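Local atomic coordinates of superoxide dismutase (Acidilobus saccharovorans, PDB entry 4FFK), a protein that catalyses the dismutation of superoxide radicals into molecular oxygen and hydrogen peroxide at an iron centre. Residues 19-24 with 42-47; 90-95 with 180-185; 59-64 with 68-73. All coordinates share one frame; numbering follows the deposited sequence.

From the N terminus, contact 1 comes first: it lays the opening loop, 19-24, on helix 37-66 and closes a loop of 17 intervening residues. Contact 3 follows at the far end of the same helix, where 68-73 turns back over 59-64 with three residues between them before helix 75-97 starts. Contact 2 then joins 90-95, on that second helix, to 180-185 after strand 172-178, spanning 84 residues and tying the alpha-hairpin domain to the C-terminal domain. The three neither nest nor cross. Contacts 1 and 2 share the iron and water 1, their centres about 10 Å apart; contact 3 lies about 26 Å from contact 1, centre to centre.

Contact 1: 19-24 with 42-47. With FE (Fe (III) ion), chain B.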
loop_
_atom_site.group_PDB
_atom_site.type_symbol
_atom_site.label_atom_id
_atom_site.label_comp_id
_atom_site.label_asym_id
_atom_site.label_seq_id
_atom_site.Cartn_x
_atom_site.Cartn_y
_atom_site.Cartn_z
ATOM N N TYR A 19 19.992 -12.252 9.474
ATOM C CA TYR A 19 18.900 -13.026 10.067
ATOM C C TYR A 19 19.036 -14.506 9.861
ATOM O O TYR A 19 19.586 -14.958 8.889
ATOM C CB TYR A 19 17.519 -12.525 9.573
ATOM C CG TYR A 19 17.350 -11.092 9.972
ATOM C CD1 TYR A 19 16.953 -10.748 11.244
ATOM C CD2 TYR A 19 17.665 -10.063 9.070
ATOM C CE1 TYR A 19 16.881 -9.449 11.635
ATOM C CE2 TYR A 19 17.619 -8.759 9.480
ATOM C CZ TYR A 19 17.205 -8.455 10.744
ATOM O OH TYR A 19 17.100 -7.156 11.170
ATOM N N GLU A 20 18.564 -15.279 10.836
ATOM C CA GLU A 20 18.657 -16.730 10.689
ATOM C C GLU A 20 17.259 -17.216 10.729
ATOM O O GLU A 20 16.436 -16.689 11.479
ATOM C CB GLU A 20 19.373 -17.380 11.875
ATOM C CG GLU A 20 20.775 -16.979 12.014
ATOM C CD GLU A 20 21.161 -16.892 13.451
ATOM O OE1 GLU A 20 21.083 -17.945 14.117
ATOM O OE2 GLU A 20 21.507 -15.765 13.896
ATOM N N LEU A 21 17.040 -18.317 10.031
ATOM C CA LEU A 21 15.792 -19.018 10.081
ATOM C C LEU A 21 15.742 -19.819 11.362
ATOM O O LEU A 21 16.526 -20.766 11.523
ATOM C CB LEU A 21 15.675 -19.942 8.888
ATOM C CG LEU A 21 14.404 -20.782 8.745
ATOM C CD1 LEU A 21 13.212 -19.855 8.367
ATOM C CD2 LEU A 21 14.634 -21.786 7.679
ATOM N N PRO A 22 14.846 -19.452 12.272
ATOM C CA PRO A 22 14.706 -20.214 13.496
ATOM C C PRO A 22 14.112 -21.615 13.212
ATOM O O PRO A 22 13.391 -21.795 12.274
ATOM C CB PRO A 22 13.758 -19.356 14.339
ATOM C CG PRO A 22 12.844 -18.767 13.326
ATOM C CD PRO A 22 13.728 -18.487 12.100
ATOM N N PRO A 23 14.467 -22.619 14.022
ATOM C CA PRO A 23 13.890 -23.949 13.856
ATOM C C PRO A 23 12.371 -23.923 14.168
ATOM O O PRO A 23 11.956 -23.191 15.037
ATOM C CB PRO A 23 14.616 -24.760 14.920
ATOM C CG PRO A 23 14.993 -23.764 15.989
ATOM C CD PRO A 23 15.225 -22.459 15.268
ATOM N N LEU A 24 11.564 -24.683 13.450
ATOM C CA LEU A 24 10.194 -24.930 13.878
ATOM C C LEU A 24 10.176 -25.337 15.391
ATOM O O LEU A 24 11.091 -26.007 15.871
ATOM C CB LEU A 24 9.594 -25.995 12.979
ATOM C CG LEU A 24 8.099 -26.006 12.784
ATOM C CD1 LEU A 24 7.596 -24.645 12.076
ATOM C CD2 LEU A 24 7.695 -27.237 11.932
ATOM N N TYR A 42 6.977 -26.357 3.143
ATOM C CA TYR A 42 7.006 -25.218 2.206
ATOM C C TYR A 42 7.044 -23.916 2.976
ATOM O O TYR A 42 7.834 -23.051 2.686
ATOM C CB TYR A 42 5.838 -25.205 1.221
ATOM C CG TYR A 42 6.049 -26.204 0.145
ATOM C CD1 TYR A 42 6.787 -25.893 -0.974
ATOM C CD2 TYR A 42 5.589 -27.540 0.312
ATOM C CE1 TYR A 42 7.020 -26.807 -1.937
ATOM C CE2 TYR A 42 5.865 -28.505 -0.664
ATOM C CZ TYR A 42 6.556 -28.111 -1.792
ATOM O OH TYR A 42 6.814 -28.997 -2.814
ATOM N N HIS A 43 6.150 -23.803 3.951
ATOM C CA HIS A 43 5.921 -22.558 4.617
ATOM C C HIS A 43 7.122 -22.150 5.435
ATOM O O HIS A 43 7.590 -21.018 5.332
ATOM C CB HIS A 43 4.694 -22.666 5.490
ATOM C CG HIS A 43 4.125 -21.330 5.847
ATOM N ND1 HIS A 43 2.924 -21.190 6.515
ATOM C CD2 HIS A 43 4.609 -20.077 5.657
ATOM C CE1 HIS A 43 2.672 -19.897 6.696
ATOM N NE2 HIS A 43 3.664 -19.205 6.156
ATOM N N HIS A 44 7.704 -23.113 6.176
ATOM C CA HIS A 44 8.789 -22.758 6.993
ATOM C C HIS A 44 10.100 -22.733 6.246
ATOM O O HIS A 44 10.850 -21.785 6.384
ATOM C CB HIS A 44 8.901 -23.675 8.235
ATOM C CG HIS A 44 10.083 -23.358 9.080
ATOM N ND1 HIS A 44 11.365 -23.732 8.730
ATOM C CD2 HIS A 44 10.178 -22.693 10.244
ATOM C CE1 HIS A 44 12.198 -23.294 9.650
ATOM N NE2 HIS A 44 11.506 -22.649 10.571
ATOM N N ASP A 45 10.371 -23.764 5.464
ATOM C CA ASP A 45 11.716 -23.981 4.978
ATOM C C ASP A 45 11.870 -23.280 3.666
ATOM O O ASP A 45 12.990 -23.143 3.179
ATOM C CB ASP A 45 11.984 -25.466 4.643
ATOM C CG ASP A 45 11.909 -26.381 5.818
ATOM O OD1 ASP A 45 11.746 -27.640 5.583
ATOM O OD2 ASP A 45 12.035 -25.909 6.935
ATOM N N LYS A 46 10.756 -22.849 3.054
ATOM C CA LYS A 46 10.889 -22.122 1.802
ATOM C C LYS A 46 10.401 -20.693 1.921
ATOM O O LYS A 46 11.181 -19.776 1.746
ATOM C CB LYS A 46 10.209 -22.844 0.669
ATOM C CG LYS A 46 10.831 -24.232 0.493
ATOM C CD LYS A 46 10.253 -24.815 -0.708
ATOM C CE LYS A 46 11.372 -25.499 -1.454
ATOM N NZ LYS A 46 11.203 -26.928 -1.273
ATOM N N HIS A 47 9.144 -20.507 2.298
ATOM C CA HIS A 47 8.648 -19.104 2.356
ATOM C C HIS A 47 9.328 -18.357 3.452
ATOM O O HIS A 47 9.880 -17.311 3.199
ATOM C CB HIS A 47 7.121 -19.066 2.601
ATOM C CG HIS A 47 6.356 -19.563 1.455
ATOM N ND1 HIS A 47 6.235 -18.838 0.284
ATOM C CD2 HIS A 47 5.715 -20.732 1.254
ATOM C CE1 HIS A 47 5.530 -19.545 -0.587
ATOM N NE2 HIS A 47 5.204 -20.693 -0.020
HETATM FE FE FE B . 3.489 -17.210 5.496
HETATM O O HOH W 1 3.124 -15.259 4.979
#
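His44 reaches out from helix 37-66 to hold the loop 19-24, whose backbone runs alongside the first helix of the alpha-hairpin domain of this iron/manganese-type superoxide dismutase, in the opposite direction. CG is anti to the backbone N (chi1 177°), which carries the ring off the helix and in among Leu21, Pro22 and Leu24. Going out from CB, the first partner is Leu24: its CD1 brushes CB and CG of His44, then comes closest to CD2, at 3.7 Å. On the other branch ND1 donates to Asp45 OD2 over 2.9 Å, meeting the oxygen on its anti side and somewhat out of the carboxylate plane. That same oxygen is also hydrogen-bonded to Tyr28 OH, so two groups fix the carboxylate. Farther out, CE1 of His44 lies against Leu21 CG at 3.5 Å, while Leu21 CD1 sits over the ring face, 4.1 Å from the centroid, in a CH-pi contact. Leu24 lies on the opposite face. At the tip NE2 donates to Pro22 O over 2.7 Å; the oxygen lies in the ring plane, although the N-H is bent (146°). With both nitrogens donating, the ring may well carry a positive charge, which the neighbouring carboxylate would stabilise. A leucine here would probably leave Pro22 O and Asp45 OD2 each short of a donor and set the loop free to shift from the helix. One residue back, His43 serves the metal instead. The helix widens to a pi-type turn at 42-47, where Tyr42 O accepts from both Lys46 N and His47 N. His43 NE2 binds the iron at 2.1 Å, with water 1 almost directly across the metal, its oxygen 2.0 Å from the iron.

Contact 2: 90-95 with 180-185. With FE (Fe (III) ion), chain B.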
loop_
_atom_site.group_PDB
_atom_site.type_symbol
_atom_site.label_atom_id
_atom_site.label_comp_id
_atom_site.label_asym_id
_atom_site.label_seq_id
_atom_site.Cartn_x
_atom_site.Cartn_y
_atom_site.Cartn_z
ATOM N N ILE A 90 9.808 -11.873 11.089
ATOM C CA ILE A 90 9.394 -11.749 12.433
ATOM C C ILE A 90 7.998 -12.284 12.609
ATOM O O ILE A 90 7.690 -12.916 13.609
ATOM C CB ILE A 90 9.476 -10.320 12.987
ATOM C CG1 ILE A 90 8.457 -9.403 12.266
ATOM C CG2 ILE A 90 10.915 -9.858 13.074
ATOM C CD1 ILE A 90 8.677 -7.943 12.565
ATOM N N LEU A 91 7.147 -12.060 11.620
ATOM C CA LEU A 91 5.781 -12.530 11.743
ATOM C C LEU A 91 5.711 -14.039 11.607
ATOM O O LEU A 91 4.890 -14.685 12.278
ATOM C CB LEU A 91 4.870 -11.841 10.727
ATOM C CG LEU A 91 4.706 -10.365 11.100
ATOM C CD1 LEU A 91 3.901 -9.743 9.919
ATOM C CD2 LEU A 91 3.956 -10.244 12.437
ATOM N N HIS A 92 6.558 -14.632 10.766
ATOM C CA HIS A 92 6.528 -16.104 10.676
ATOM C C HIS A 92 7.053 -16.672 11.944
ATOM O O HIS A 92 6.493 -17.657 12.452
ATOM C CB HIS A 92 7.303 -16.633 9.498
ATOM C CG HIS A 92 6.540 -16.493 8.239
ATOM N ND1 HIS A 92 6.532 -15.320 7.510
ATOM C CD2 HIS A 92 5.699 -17.343 7.614
ATOM C CE1 HIS A 92 5.705 -15.462 6.486
ATOM N NE2 HIS A 92 5.195 -16.688 6.516
ATOM N N THR A 93 8.135 -16.086 12.431
ATOM C CA THR A 93 8.693 -16.526 13.697
ATOM C C THR A 93 7.643 -16.563 14.813
ATOM O O THR A 93 7.542 -17.554 15.536
ATOM C CB THR A 93 9.838 -15.664 14.091
ATOM O OG1 THR A 93 10.824 -15.761 13.064
ATOM C CG2 THR A 93 10.392 -16.154 15.425
ATOM N N LEU A 94 6.872 -15.492 14.931
ATOM C CA LEU A 94 5.731 -15.424 15.857
ATOM C C LEU A 94 4.723 -16.501 15.545
ATOM O O LEU A 94 4.306 -17.301 16.433
ATOM C CB LEU A 94 5.065 -14.056 15.742
ATOM C CG LEU A 94 3.878 -13.776 16.646
ATOM C CD1 LEU A 94 4.291 -13.997 18.101
ATOM C CD2 LEU A 94 3.436 -12.325 16.431
ATOM N N TYR A 95 4.293 -16.530 14.300
ATOM C CA TYR A 95 3.325 -17.514 13.864
ATOM C C TYR A 95 3.672 -18.943 14.331
ATOM O O TYR A 95 2.818 -19.602 14.891
ATOM C CB TYR A 95 3.304 -17.486 12.365
ATOM C CG TYR A 95 2.369 -18.419 11.691
ATOM C CD1 TYR A 95 2.849 -19.337 10.771
ATOM C CD2 TYR A 95 0.973 -18.281 11.854
ATOM C CE1 TYR A 95 2.014 -20.147 10.096
ATOM C CE2 TYR A 95 0.124 -19.068 11.135
ATOM C CZ TYR A 95 0.657 -20.031 10.300
ATOM O OH TYR A 95 -0.166 -20.822 9.600
ATOM N N PHE A 180 -1.583 -15.299 4.170
ATOM C CA PHE A 180 -1.127 -15.522 2.854
ATOM C C PHE A 180 -1.599 -16.891 2.397
ATOM O O PHE A 180 -1.640 -17.829 3.175
ATOM C CB PHE A 180 0.370 -15.611 2.829
ATOM C CG PHE A 180 1.055 -14.309 2.769
ATOM C CD1 PHE A 180 1.855 -14.044 1.644
ATOM C CD2 PHE A 180 0.959 -13.381 3.823
ATOM C CE1 PHE A 180 2.618 -12.808 1.564
ATOM C CE2 PHE A 180 1.667 -12.148 3.729
ATOM C CZ PHE A 180 2.489 -11.912 2.585
ATOM N N GLU A 181 -1.902 -16.993 1.123
ATOM C CA GLU A 181 -2.464 -18.246 0.644
ATOM C C GLU A 181 -1.561 -19.421 0.921
ATOM O O GLU A 181 -2.007 -20.546 1.117
ATOM C CB GLU A 181 -2.704 -18.118 -0.817
ATOM C CG GLU A 181 -3.950 -17.231 -1.037
ATOM C CD GLU A 181 -4.111 -16.773 -2.435
ATOM O OE1 GLU A 181 -3.135 -16.735 -3.215
ATOM O OE2 GLU A 181 -5.250 -16.441 -2.812
ATOM N N HIS A 182 -0.249 -19.191 0.903
ATOM C CA HIS A 182 0.627 -20.341 1.124
ATOM C C HIS A 182 0.510 -20.967 2.522
ATOM O O HIS A 182 0.882 -22.125 2.675
ATOM C CB HIS A 182 2.084 -20.010 0.850
ATOM C CG HIS A 182 2.630 -19.024 1.785
ATOM N ND1 HIS A 182 3.036 -17.779 1.363
ATOM C CD2 HIS A 182 2.785 -19.047 3.132
ATOM C CE1 HIS A 182 3.460 -17.088 2.396
ATOM N NE2 HIS A 182 3.348 -17.844 3.488
ATOM N N ALA A 183 -0.071 -20.240 3.471
ATOM C CA ALA A 183 -0.226 -20.747 4.820
ATOM C C ALA A 183 -1.254 -21.872 4.781
ATOM O O ALA A 183 -1.238 -22.733 5.654
ATOM C CB ALA A 183 -0.649 -19.640 5.792
ATOM N N TYR A 184 -2.126 -21.865 3.780
ATOM C CA TYR A 184 -3.298 -22.787 3.842
ATOM C C TYR A 184 -3.624 -23.458 2.575
ATOM O O TYR A 184 -4.438 -24.386 2.548
ATOM C CB TYR A 184 -4.517 -22.065 4.387
ATOM C CG TYR A 184 -4.933 -20.833 3.652
ATOM C CD1 TYR A 184 -5.672 -20.919 2.519
ATOM C CD2 TYR A 184 -4.607 -19.554 4.133
ATOM C CE1 TYR A 184 -6.126 -19.785 1.827
ATOM C CE2 TYR A 184 -5.009 -18.422 3.409
ATOM C CZ TYR A 184 -5.787 -18.544 2.305
ATOM O OH TYR A 184 -6.257 -17.495 1.608
ATOM N N TYR A 185 -3.041 -23.010 1.467
ATOM C CA TYR A 185 -3.534 -23.464 0.196
ATOM C C TYR A 185 -3.353 -24.957 -0.009
ATOM O O TYR A 185 -4.149 -25.565 -0.737
ATOM C CB TYR A 185 -2.877 -22.733 -1.006
ATOM C CG TYR A 185 -3.873 -22.411 -2.038
ATOM C CD1 TYR A 185 -4.759 -21.359 -1.847
ATOM C CD2 TYR A 185 -4.007 -23.170 -3.192
ATOM C CE1 TYR A 185 -5.730 -21.070 -2.784
ATOM C CE2 TYR A 185 -4.991 -22.877 -4.132
ATOM C CZ TYR A 185 -5.846 -21.854 -3.922
ATOM O OH TYR A 185 -6.787 -21.567 -4.859
HETATM FE FE FE B . 3.489 -17.210 5.496
HETATM O O HOH W 2 0.895 -22.560 7.538
HETATM O O HOH W 1 3.124 -15.259 4.979
#
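His92 and His182 bind the same iron, each through NE2 at 2.1 Å, the N-Fe-N angle (127°) well short of straight. The two rings approach from opposite directions and meet rim to rim: His92 NE2 and His182 NE2 stand 3.7 Å apart, each near the plane of the other ring, and the planes differ by 26°. On the side of the ring away from the metal, ND1 of His92 is hydrogen-bonded to Gly88 O one turn back in the helix, which steadies the ring's rotation. His182 is held from outside the chain, its ND1 bonded to Glu181 OE2 of the second subunit, so this contact is likely to fix the ligand's turn. This is the characteristic site of the iron/manganese superoxide dismutases, three histidines and one aspartate: His43 and His92 come from the helical hairpin, Asp178 and His182 from the C-terminal domain. The geometry is that of a trigonal bipyramid, as in the family, with His92, His182 and Asp178 equatorial and His43 and water 1 axial.

One turn farther along the helix, Tyr95 has CG anti to its backbone nitrogen (chi1 -180°), extending its ring alongside His92. Its OH stops 4.0 Å from Ala183 CB and is hydrogen-bonded to Tyr195 OH. Water 2, lying at the ring's edge, links the two segments: its oxygen is 2.9 Å from Tyr95 OH, and it donates to Ala183 O.

Contact 3: 59-64 with 68-73; sequences LDKLEK and GQLTDI
Gln69 lays its amide obliquely across the side chain of Lys64, with OE1 3.7 Å from Lys64 CA and close to CG as well, while NE2 reaches the lysine's CE at 4.0 Å. These are van der Waals contacts with the aliphatic part of the lysine. Both chains are extended beyond CG, and they cross at a slant, so the touching is confined to a few atoms.

Beneath this, the backbone does the holding. Lys64 O takes two donors from the same face of its carbonyl plane. Gln69 N donates over 2.7 Å, tilted moderately from that plane, with a bent N-H (132°). Leu70 N is farther off, at 3.2 Å, and its N-H aims well at the oxygen but from high above the plane, away from the lone pairs. The bond from Gln69 belongs to a Schellman motif that ends helix 37-66: Gly68 leaves the helical conformation with a positive phi of 85° and swings the chain back over the last turns. The segment 68-73 makes up most of the connection between the two helices of the alpha-hairpin, 37-66 and 75-97.

Leu70 reaches back toward the preceding turn, its CG near Lys64 CB and its CD1 near Lys61 O, although this residue was modelled in two conformers and the details are doubtful. Ile73 ends the segment. With CG1 anti to the backbone N (chi1 -173°), its CD1 is set down on the helix backbone, 3.8 Å from Leu62 CA and 3.9 Å from Lys61 O. Val78 of helix 75-97 touches both Ile73 and Lys61, and Leu130 of the third subunit packs on Ile73 and Leu62.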
loop_
_atom_site.group_PDB
_atom_site.type_symbol
_atom_site.label_atom_id
_atom_site.label_comp_id
_atom_site.label_asym_id
_atom_site.label_seq_id
_atom_site.Cartn_x
_atom_site.Cartn_y
_atom_site.Cartn_z
ATOM N N LEU A 59 20.237 -6.062 3.725
ATOM C CA LEU A 59 21.304 -5.721 4.646
ATOM C C LEU A 59 22.624 -5.751 3.853
ATOM O O LEU A 59 23.480 -4.892 4.029
ATOM C CB LEU A 59 21.374 -6.739 5.794
ATOM C CG LEU A 59 20.210 -6.714 6.790
ATOM C CD1 LEU A 59 20.661 -7.537 7.923
ATOM C CD2 LEU A 59 19.939 -5.267 7.204
ATOM N N ASP A 60 22.738 -6.672 2.937
ATOM C CA ASP A 60 23.949 -6.757 2.131
ATOM C C ASP A 60 24.158 -5.510 1.283
ATOM O O ASP A 60 25.275 -4.963 1.201
ATOM C CB ASP A 60 23.937 -7.994 1.268
ATOM C CG ASP A 60 25.284 -8.187 0.585
ATOM O OD1 ASP A 60 25.358 -7.979 -0.641
ATOM O OD2 ASP A 60 26.242 -8.490 1.321
ATOM N N LYS A 61 23.080 -5.031 0.670
ATOM C CA LYS A 61 23.165 -3.804 -0.135
ATOM C C LYS A 61 23.540 -2.619 0.729
ATOM O O LYS A 61 24.371 -1.805 0.329
ATOM C CB LYS A 61 21.813 -3.538 -0.806
ATOM C CG LYS A 61 21.660 -4.159 -2.162
ATOM C CD LYS A 61 20.167 -4.344 -2.507
ATOM C CE LYS A 61 19.995 -5.476 -3.521
ATOM N NZ LYS A 61 18.849 -6.408 -3.314
ATOM N N LEU A 62 22.925 -2.491 1.917
ATOM C CA LEU A 62 23.194 -1.430 2.826
ATOM C C LEU A 62 24.683 -1.392 3.261
ATOM O O LEU A 62 25.359 -0.334 3.282
ATOM C CB LEU A 62 22.394 -1.720 4.082
ATOM C CG LEU A 62 21.451 -0.766 4.721
ATOM C CD1 LEU A 62 20.307 -1.556 5.385
ATOM C CD2 LEU A 62 22.301 -0.041 5.721
ATOM N N GLU A 63 25.131 -2.554 3.693
ATOM C CA GLU A 63 26.503 -2.727 4.123
ATOM C C GLU A 63 27.487 -2.339 3.039
ATOM O O GLU A 63 28.446 -1.584 3.323
ATOM C CB GLU A 63 26.709 -4.194 4.486
ATOM C CG GLU A 63 27.972 -4.479 5.222
ATOM C CD GLU A 63 27.845 -5.872 5.809
ATOM O OE1 GLU A 63 27.973 -6.828 5.021
ATOM O OE2 GLU A 63 27.502 -5.980 6.989
ATOM N N LYS A 64 27.263 -2.828 1.830
ATOM C CA LYS A 64 28.153 -2.623 0.692
ATOM C C LYS A 64 28.207 -1.116 0.357
ATOM O O LYS A 64 29.284 -0.494 0.245
ATOM C CB LYS A 64 27.672 -3.408 -0.523
ATOM C CG LYS A 64 27.997 -4.956 -0.472
ATOM C CD LYS A 64 27.916 -5.563 -1.838
ATOM C CE LYS A 64 28.690 -6.872 -1.854
ATOM N NZ LYS A 64 28.611 -7.561 -3.187
ATOM N N GLY A 68 31.392 1.316 1.218
ATOM C CA GLY A 68 31.944 1.921 0.009
ATOM C C GLY A 68 32.132 1.025 -1.193
ATOM O O GLY A 68 32.741 1.449 -2.167
ATOM N N GLN A 69 31.588 -0.199 -1.153
ATOM C CA GLN A 69 31.635 -1.113 -2.295
ATOM C C GLN A 69 30.579 -0.822 -3.363
ATOM O O GLN A 69 30.795 -1.076 -4.542
ATOM C CB GLN A 69 31.490 -2.552 -1.832
ATOM C CG GLN A 69 32.433 -2.962 -0.712
ATOM C CD GLN A 69 31.994 -4.274 -0.099
ATOM O OE1 GLN A 69 31.436 -4.305 1.013
ATOM N NE2 GLN A 69 32.206 -5.372 -0.837
ATOM N N LEU A 70 29.421 -0.327 -2.942
ATOM C CA LEU A 70 28.385 0.245 -3.776
ATOM C C LEU A 70 28.444 1.734 -3.609
ATOM O O LEU A 70 28.449 2.288 -2.510
ATOM C CB LEU A 70 26.980 -0.170 -3.343
ATOM C CG LEU A 70 26.510 -1.621 -3.303
ATOM C CD1 LEU A 70 24.969 -1.630 -2.946
ATOM C CD2 LEU A 70 26.812 -2.389 -4.608
ATOM N N THR A 71 28.428 2.370 -4.751
ATOM C CA THR A 71 28.587 3.780 -4.850
ATOM C C THR A 71 27.266 4.451 -4.421
ATOM O O THR A 71 27.210 5.251 -3.465
ATOM C CB THR A 71 29.025 4.053 -6.311
ATOM O OG1 THR A 71 29.087 5.464 -6.566
ATOM C CG2 THR A 71 28.063 3.387 -7.341
ATOM N N ASP A 72 26.199 4.076 -5.116
ATOM C CA ASP A 72 24.889 4.565 -4.768
ATOM C C ASP A 72 23.981 3.413 -4.332
ATOM O O ASP A 72 24.181 2.249 -4.672
ATOM C CB ASP A 72 24.279 5.382 -5.920
ATOM C CG ASP A 72 25.092 6.653 -6.225
ATOM O OD1 ASP A 72 25.612 7.305 -5.258
ATOM O OD2 ASP A 72 25.191 7.001 -7.424
ATOM N N ILE A 73 23.009 3.755 -3.513
ATOM C CA ILE A 73 22.014 2.768 -3.105
ATOM C C ILE A 73 20.681 3.455 -3.314
ATOM O O ILE A 73 20.557 4.679 -3.130
ATOM C CB ILE A 73 22.186 2.440 -1.626
ATOM C CG1 ILE A 73 21.278 1.269 -1.203
ATOM C CG2 ILE A 73 21.946 3.661 -0.725
ATOM C CD1 ILE A 73 21.588 0.857 0.209
#